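Local structure of nucleoside 2-deoxyribosyltransferase (7M5H) at residues A17-N22 with L40-A45; N22-E27 with S148-L153. The protein probably cleaves the N-glycosidic bond of 2'-deoxynucleosides or their monophosphates, as a Rossmann-like member of the nucleoside 2-deoxyribosyltransferase family. All blocks are in the same frame, centred on the assembly; numbering follows the deposited sequence.

Both contacts are built on helix 16-30 and share Asn22, yet one ties the helix to a loop 18 residues on and the other to the last helix of the chain. Contact 1 fastens it to the loop that follows the edge strand 36-39, through amide hydrogen bonds over a small apolar patch. Contact 2 sets it against the start of helix 150-159, where one tyrosine-carboxylate bond lies beside leucine packing. Each is partly buried, with two buried residues among the four that touch, and each lies near a second subunit. The centres are 13 Å apart, and Tyr21 joins them by a probable hydrogen bond, its OH lying 2.8 Å from Glu150 OE2.

Contact 1 (A17-N22 with L40-A45); sequences ADLRYN and LPQENA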
ATOM      1  N   ALA B  17      12.219  -8.576  -7.938  1.00 38.75           N
ATOM      2  CA  ALA B  17      11.631  -7.928  -9.106  1.00 41.06           C
ATOM      3  C   ALA B  17      12.124  -6.494  -9.251  1.00 43.21           C
ATOM      4  O   ALA B  17      12.464  -6.055 -10.356  1.00 39.46           O
ATOM      5  CB  ALA B  17      10.105  -7.962  -9.010  1.00 41.09           C
ATOM      6  N   ASP B  18      12.179  -5.751  -8.144  1.00 41.10           N
ATOM      7  CA  ASP B  18      12.634  -4.367  -8.206  1.00 36.21           C
ATOM      8  C   ASP B  18      14.150  -4.277  -8.338  1.00 40.15           C
ATOM      9  O   ASP B  18      14.657  -3.420  -9.069  1.00 40.88           O
ATOM     10  CB  ASP B  18      12.154  -3.603  -6.973  1.00 35.73           C
ATOM     11  CG  ASP B  18      10.647  -3.421  -6.952  1.00 45.51           C
ATOM     12  OD1 ASP B  18      10.034  -3.403  -8.040  1.00 43.78           O
ATOM     13  OD2 ASP B  18      10.078  -3.294  -5.848  1.00 43.51           O
ATOM     14  N   LEU B  19      14.884  -5.143  -7.636  1.00 40.11           N
ATOM     15  CA  LEU B  19      16.338  -5.156  -7.765  1.00 40.93           C
ATOM     16  C   LEU B  19      16.761  -5.431  -9.203  1.00 46.14           C
ATOM     17  O   LEU B  19      17.644  -4.752  -9.740  1.00 49.74           O
ATOM     18  CB  LEU B  19      16.943  -6.198  -6.822  1.00 44.22           C
ATOM     19  CG  LEU B  19      17.017  -5.847  -5.335  1.00 46.74           C
ATOM     20  CD1 LEU B  19      17.341  -7.083  -4.506  1.00 42.61           C
ATOM     21  CD2 LEU B  19      18.056  -4.765  -5.102  1.00 42.00           C
ATOM     22  N   ARG B  20      16.134  -6.420  -9.844  1.00 44.78           N
ATOM     23  CA  ARG B  20      16.492  -6.757 -11.219  1.00 45.92           C
ATOM     24  C   ARG B  20      16.089  -5.651 -12.186  1.00 46.98           C
ATOM     25  O   ARG B  20      16.810  -5.369 -13.149  1.00 50.87           O
ATOM     26  CB  ARG B  20      15.841  -8.079 -11.622  1.00 49.20           C
ATOM     27  CG  ARG B  20      16.382  -9.297 -10.891  1.00 47.83           C
ATOM     28  CD  ARG B  20      15.578 -10.539 -11.239  1.00 47.85           C
ATOM     29  NE  ARG B  20      15.477 -10.725 -12.683  1.00 55.01           N
ATOM     30  CZ  ARG B  20      16.326 -11.447 -13.404  1.00 56.33           C
ATOM     31  NH1 ARG B  20      17.345 -12.062 -12.817  1.00 59.07           N
ATOM     32  NH2 ARG B  20      16.157 -11.557 -14.714  1.00 56.02           N
ATOM     33  N   TYR B  21      14.939  -5.016 -11.951  1.00 48.57           N
ATOM     34  CA  TYR B  21      14.487  -3.966 -12.856  1.00 47.06           C
ATOM     35  C   TYR B  21      15.346  -2.715 -12.721  1.00 48.37           C
ATOM     36  O   TYR B  21      15.663  -2.066 -13.724  1.00 46.53           O
ATOM     37  CB  TYR B  21      13.018  -3.642 -12.598  1.00 42.52           C
ATOM     38  CG  TYR B  21      12.418  -2.698 -13.616  1.00 48.51           C
ATOM     39  CD1 TYR B  21      12.239  -3.093 -14.936  1.00 45.22           C
ATOM     40  CD2 TYR B  21      12.027  -1.414 -13.258  1.00 37.57           C
ATOM     41  CE1 TYR B  21      11.690  -2.235 -15.872  1.00 43.90           C
ATOM     42  CE2 TYR B  21      11.476  -0.550 -14.187  1.00 43.82           C
ATOM     43  CZ  TYR B  21      11.310  -0.964 -15.491  1.00 48.95           C
ATOM     44  OH  TYR B  21      10.763  -0.107 -16.419  1.00 47.14           O
ATOM     45  N   ASN B  22      15.730  -2.361 -11.491  1.00 48.18           N
ATOM     46  CA  ASN B  22      16.614  -1.217 -11.295  1.00 44.97           C
ATOM     47  C   ASN B  22      17.934  -1.410 -12.030  1.00 46.84           C
ATOM     48  O   ASN B  22      18.421  -0.493 -12.699  1.00 49.57           O
ATOM     49  CB  ASN B  22      16.864  -0.984  -9.804  1.00 45.58           C
ATOM     50  CG  ASN B  22      15.611  -0.565  -9.056  1.00 42.33           C
ATOM     51  OD1 ASN B  22      14.638  -0.106  -9.655  1.00 42.90           O
ATOM     52  ND2 ASN B  22      15.634  -0.713  -7.736  1.00 41.56           N
ATOM     53  N   LEU B  40      23.181   4.368  -7.626  1.00 50.80           N
ATOM     54  CA  LEU B  40      22.129   3.384  -7.401  1.00 48.12           C
ATOM     55  C   LEU B  40      22.254   2.854  -5.979  1.00 49.36           C
ATOM     56  O   LEU B  40      23.268   2.211  -5.651  1.00 53.88           O
ATOM     57  CB  LEU B  40      22.218   2.242  -8.416  1.00 52.51           C
ATOM     58  CG  LEU B  40      21.094   1.207  -8.372  1.00 47.53           C
ATOM     59  CD1 LEU B  40      19.741   1.884  -8.482  1.00 48.41           C
ATOM     60  CD2 LEU B  40      21.270   0.179  -9.480  1.00 51.22           C
ATOM     61  N   PRO B  41      21.271   3.098  -5.109  1.00 47.07           N
ATOM     62  CA  PRO B  41      21.427   2.727  -3.691  1.00 47.56           C
ATOM     63  C   PRO B  41      21.738   1.259  -3.452  1.00 56.87           C
ATOM     64  O   PRO B  41      22.492   0.944  -2.523  1.00 51.42           O
ATOM     65  CB  PRO B  41      20.074   3.119  -3.083  1.00 46.20           C
ATOM     66  CG  PRO B  41      19.583   4.226  -3.959  1.00 44.69           C
ATOM     67  CD  PRO B  41      20.040   3.873  -5.348  1.00 45.81           C
ATOM     68  N   GLN B  42      21.185   0.348  -4.256  1.00 50.95           N
ATOM     69  CA  GLN B  42      21.421  -1.073  -4.023  1.00 48.76           C
ATOM     70  C   GLN B  42      22.867  -1.473  -4.289  1.00 53.86           C
ATOM     71  O   GLN B  42      23.309  -2.513  -3.788  1.00 57.12           O
ATOM     72  CB  GLN B  42      20.474  -1.915  -4.879  1.00 46.30           C
ATOM     73  CG  GLN B  42      20.707  -1.809  -6.374  1.00 49.60           C
ATOM     74  CD  GLN B  42      19.498  -2.244  -7.177  1.00 44.96           C
ATOM     75  OE1 GLN B  42      18.406  -1.699  -7.020  1.00 45.26           O
ATOM     76  NE2 GLN B  42      19.685  -3.239  -8.037  1.00 46.78           N
ATOM     77  N   GLU B  43      23.611  -0.678  -5.056  1.00 51.63           N
ATOM     78  CA  GLU B  43      25.023  -0.948  -5.287  1.00 55.31           C
ATOM     79  C   GLU B  43      25.906  -0.527  -4.120  1.00 56.42           C
ATOM     80  O   GLU B  43      27.079  -0.911  -4.083  1.00 68.94           O
ATOM     81  CB  GLU B  43      25.495  -0.239  -6.560  1.00 56.90           C
ATOM     82  CG  GLU B  43      24.825  -0.723  -7.835  1.00 56.62           C
ATOM     83  CD  GLU B  43      25.233   0.089  -9.049  1.00 60.07           C
ATOM     84  OE1 GLU B  43      25.754   1.210  -8.868  1.00 59.22           O
ATOM     85  OE2 GLU B  43      25.035  -0.393 -10.184  1.00 60.25           O
ATOM     86  N   ASN B  44      25.377   0.247  -3.173  1.00 79.93           N
ATOM     87  CA  ASN B  44      26.158   0.761  -2.057  1.00 81.12           C
ATOM     88  C   ASN B  44      25.717   0.210  -0.710  1.00 82.16           C
ATOM     89  O   ASN B  44      26.354   0.516   0.304  1.00 87.25           O
ATOM     90  CB  ASN B  44      26.087   2.293  -2.029  1.00 79.16           C
ATOM     91  CG  ASN B  44      26.524   2.921  -3.335  1.00 79.04           C
ATOM     92  OD1 ASN B  44      25.746   3.008  -4.286  1.00 76.48           O
ATOM     93  ND2 ASN B  44      27.773   3.365  -3.389  1.00 82.82           N
ATOM     94  N   ALA B  45      24.650  -0.585  -0.670  1.00 78.46           N
ATOM     95  CA  ALA B  45      24.165  -1.123   0.592  1.00 83.42           C
ATOM     96  C   ALA B  45      25.195  -2.061   1.208  1.00 86.58           C
ATOM     97  O   ALA B  45      25.833  -2.856   0.513  1.00 88.81           O
ATOM     98  CB  ALA B  45      22.842  -1.861   0.381  1.00 75.62           C
TER
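The side-chain amide of Gln42 grips helix 16-30 with both of its polar atoms. Its NE2 donates to the backbone O of Leu19 (3.1 Å), approaching at 120° to the C=O and a little out of the carbonyl plane, whereas the acceptor lies in the plane of the Gln42 amide. OE1 in turn accepts from Asn22 ND2 at 3.0 Å, in the carbonyl plane. The two amide planes are turned 51° apart, and bonds at both ends fix the rotation of the Gln42 amide. CG of Gln42 stands between the backbone N and the carbonyl carbon (chi1 66°), and from there the extended chain carries the amide to the helix. Asn22 ND2 also donates to Pro12 O, so this buried nitrogen links helix, preceding loop and Gln42. Outside the polar pair, Leu19 runs past Gln42 in the opposite direction and lays CD2 over the amide, 3.6 Å from Gln42 CD, and against Gln42 CB. Deeper in, Asn22 CB meets Leu40 CD1 at 4.3 Å. The contact thus pins the loop leaving strand 36-39 to the N-terminal half of helix 16-30; Asn22 and Leu40 both rest on Phe9 of the neighbouring strand 5-10, and Asn22 also reaches Leu76 of strand 72-76.

Contact 2 (N22-E27 with S148-L153); sequences NAYLVE and SSEEDL
Glu150 reaches across to Tyr24 and Leu25 from the first turn of helix 150-159. Its CB lies 4.2 Å from Leu25 CD2, and CG comes closer to the same methyl, at 3.9 Å, so the aliphatic part of the chain covers the end of the leucine. Beyond CG the chain is extended (chi2 170°), which carries CD and the carboxylate to the edge of the Tyr24 ring. There OE1 accepts a hydrogen bond from Tyr24 OH at 2.8 Å, using its syn lone pair, the one on the side of OE2. OE2 sits at the edge of the ring and in its plane, 3.4 Å from Tyr24 CE2, while the carboxylate as a whole is turned 62° from the ring. With Tyr21 at OE2, two tyrosines one turn apart on helix 16-30 hold the carboxylate, one at each oxygen. Tyr24 also makes a cation-pi contact with Arg20 of the second subunit. Nearer the sheet, Leu25 CD1 meets Leu153 CD2 at 4.1 Å, and both leucines pack on Leu103 of strand 100-103. Ser149 starts the second helix as its N-cap, OG accepting from Asp152 N at 3.2 Å. Two helices laid side by side on one face of a parallel sheet, sharing a leucine layer against it, are characteristic of the Rossmann-like alpha/beta fold.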
ATOM      1  N   ASN B  22      15.730  -2.361 -11.491  1.00 48.18           N
ATOM      2  CA  ASN B  22      16.614  -1.217 -11.295  1.00 44.97           C
ATOM      3  C   ASN B  22      17.934  -1.410 -12.030  1.00 46.84           C
ATOM      4  O   ASN B  22      18.421  -0.493 -12.699  1.00 49.57           O
ATOM      5  CB  ASN B  22      16.864  -0.984  -9.804  1.00 45.58           C
ATOM      6  CG  ASN B  22      15.611  -0.565  -9.056  1.00 42.33           C
ATOM      7  OD1 ASN B  22      14.638  -0.106  -9.655  1.00 42.90           O
ATOM      8  ND2 ASN B  22      15.634  -0.713  -7.736  1.00 41.56           N
ATOM      9  N   ALA B  23      18.523  -2.604 -11.925  1.00 51.08           N
ATOM     10  CA  ALA B  23      19.779  -2.871 -12.619  1.00 51.33           C
ATOM     11  C   ALA B  23      19.587  -2.868 -14.130  1.00 52.70           C
ATOM     12  O   ALA B  23      20.473  -2.430 -14.873  1.00 55.31           O
ATOM     13  CB  ALA B  23      20.360  -4.206 -12.153  1.00 53.12           C
ATOM     14  N   TYR B  24      18.436  -3.351 -14.601  1.00 51.19           N
ATOM     15  CA  TYR B  24      18.170  -3.377 -16.036  1.00 55.94           C
ATOM     16  C   TYR B  24      17.987  -1.969 -16.592  1.00 54.33           C
ATOM     17  O   TYR B  24      18.418  -1.681 -17.716  1.00 54.18           O
ATOM     18  CB  TYR B  24      16.942  -4.246 -16.314  1.00 52.83           C
ATOM     19  CG  TYR B  24      16.192  -3.905 -17.582  1.00 59.44           C
ATOM     20  CD1 TYR B  24      16.674  -4.290 -18.828  1.00 60.31           C
ATOM     21  CD2 TYR B  24      14.985  -3.217 -17.532  1.00 55.80           C
ATOM     22  CE1 TYR B  24      15.982  -3.985 -19.987  1.00 57.74           C
ATOM     23  CE2 TYR B  24      14.288  -2.909 -18.683  1.00 53.87           C
ATOM     24  CZ  TYR B  24      14.789  -3.296 -19.907  1.00 57.60           C
ATOM     25  OH  TYR B  24      14.095  -2.988 -21.055  1.00 65.25           O
ATOM     26  N   LEU B  25      17.361  -1.077 -15.822  1.00 49.08           N
ATOM     27  CA  LEU B  25      17.182   0.298 -16.278  1.00 51.11           C
ATOM     28  C   LEU B  25      18.473   1.099 -16.172  1.00 56.26           C
ATOM     29  O   LEU B  25      18.824   1.840 -17.098  1.00 54.94           O
ATOM     30  CB  LEU B  25      16.077   0.986 -15.476  1.00 53.83           C
ATOM     31  CG  LEU B  25      14.666   0.989 -16.061  1.00 55.71           C
ATOM     32  CD1 LEU B  25      13.782   1.925 -15.256  1.00 50.22           C
ATOM     33  CD2 LEU B  25      14.689   1.398 -17.523  1.00 53.34           C
ATOM     34  N   VAL B  26      19.186   0.967 -15.050  1.00 50.71           N
ATOM     35  CA  VAL B  26      20.390   1.764 -14.823  1.00 56.68           C
ATOM     36  C   VAL B  26      21.438   1.476 -15.892  1.00 58.67           C
ATOM     37  O   VAL B  26      22.152   2.382 -16.342  1.00 57.92           O
ATOM     38  CB  VAL B  26      20.930   1.511 -13.403  1.00 53.12           C
ATOM     39  CG1 VAL B  26      22.371   1.973 -13.278  1.00 57.20           C
ATOM     40  CG2 VAL B  26      20.058   2.223 -12.378  1.00 53.67           C
ATOM     41  N   GLU B  27      21.535   0.218 -16.330  1.00 57.69           N
ATOM     42  CA  GLU B  27      22.469  -0.120 -17.400  1.00 62.61           C
ATOM     43  C   GLU B  27      22.149   0.650 -18.676  1.00 62.02           C
ATOM     44  O   GLU B  27      23.054   1.169 -19.339  1.00 68.86           O
ATOM     45  CB  GLU B  27      22.447  -1.628 -17.659  1.00 62.72           C
ATOM     46  CG  GLU B  27      23.083  -2.051 -18.978  1.00 66.39           C
ATOM     47  CD  GLU B  27      24.570  -1.748 -19.049  1.00 83.70           C
ATOM     48  OE1 GLU B  27      25.207  -1.596 -17.984  1.00 86.92           O
ATOM     49  OE2 GLU B  27      25.104  -1.664 -20.174  1.00 88.18           O
ATOM     50  N   SER B 148       5.809   7.469 -19.303  1.00 37.67           N
ATOM     51  CA  SER B 148       5.137   6.182 -19.172  1.00 44.69           C
ATOM     52  C   SER B 148       5.865   5.046 -19.880  1.00 45.72           C
ATOM     53  O   SER B 148       5.335   3.931 -19.942  1.00 49.70           O
ATOM     54  CB  SER B 148       3.700   6.282 -19.695  1.00 41.18           C
ATOM     55  OG  SER B 148       3.684   6.659 -21.060  1.00 48.40           O
ATOM     56  N   SER B 149       7.058   5.290 -20.414  1.00 46.91           N
ATOM     57  CA  SER B 149       7.807   4.238 -21.085  1.00 51.31           C
ATOM     58  C   SER B 149       9.294   4.441 -20.838  1.00 54.26           C
ATOM     59  O   SER B 149       9.757   5.553 -20.575  1.00 45.94           O
ATOM     60  CB  SER B 149       7.519   4.206 -22.592  1.00 51.10           C
ATOM     61  OG  SER B 149       8.055   5.346 -23.239  1.00 53.52           O
ATOM     62  N   GLU B 150      10.039   3.337 -20.928  1.00 47.08           N
ATOM     63  CA  GLU B 150      11.488   3.405 -20.779  1.00 47.65           C
ATOM     64  C   GLU B 150      12.130   4.184 -21.919  1.00 53.23           C
ATOM     65  O   GLU B 150      13.146   4.859 -21.712  1.00 52.81           O
ATOM     66  CB  GLU B 150      12.069   1.992 -20.700  1.00 52.97           C
ATOM     67  CG  GLU B 150      11.422   1.122 -19.628  1.00 55.49           C
ATOM     68  CD  GLU B 150      11.835  -0.335 -19.726  1.00 60.10           C
ATOM     69  OE1 GLU B 150      12.657  -0.663 -20.607  1.00 54.89           O
ATOM     70  OE2 GLU B 150      11.335  -1.152 -18.923  1.00 57.36           O
ATOM     71  N   GLU B 151      11.554   4.103 -23.120  1.00 51.00           N
ATOM     72  CA  GLU B 151      12.054   4.889 -24.243  1.00 54.31           C
ATOM     73  C   GLU B 151      11.982   6.379 -23.941  1.00 51.31           C
ATOM     74  O   GLU B 151      12.955   7.114 -24.143  1.00 52.39           O
ATOM     75  CB  GLU B 151      11.260   4.557 -25.506  1.00 55.97           C
ATOM     76  CG  GLU B 151      11.419   5.572 -26.626  1.00 74.28           C
ATOM     77  CD  GLU B 151      10.420   5.359 -27.746  1.00 88.26           C
ATOM     78  OE1 GLU B 151       9.916   4.224 -27.881  1.00 90.38           O
ATOM     79  OE2 GLU B 151      10.131   6.325 -28.484  1.00 93.40           O
ATOM     80  N   ASP B 152      10.832   6.846 -23.447  1.00 48.56           N
ATOM     81  CA  ASP B 152      10.695   8.266 -23.141  1.00 52.23           C
ATOM     82  C   ASP B 152      11.550   8.669 -21.948  1.00 51.33           C
ATOM     83  O   ASP B 152      11.977   9.826 -21.858  1.00 50.29           O
ATOM     84  CB  ASP B 152       9.227   8.614 -22.891  1.00 53.51           C
ATOM     85  CG  ASP B 152       8.346   8.316 -24.089  1.00 56.05           C
ATOM     86  OD1 ASP B 152       8.879   8.244 -25.216  1.00 56.93           O
ATOM     87  OD2 ASP B 152       7.121   8.158 -23.904  1.00 55.15           O
ATOM     88  N   LEU B 153      11.809   7.740 -21.025  1.00 45.89           N
ATOM     89  CA  LEU B 153      12.686   8.042 -19.899  1.00 42.26           C
ATOM     90  C   LEU B 153      14.107   8.319 -20.373  1.00 54.30           C
ATOM     91  O   LEU B 153      14.717   9.324 -19.991  1.00 50.11           O
ATOM     92  CB  LEU B 153      12.669   6.889 -18.895  1.00 46.24           C
ATOM     93  CG  LEU B 153      13.652   7.008 -17.729  1.00 49.90           C
ATOM     94  CD1 LEU B 153      13.301   8.198 -16.849  1.00 45.44           C
ATOM     95  CD2 LEU B 153      13.686   5.723 -16.916  1.00 44.83           C
TER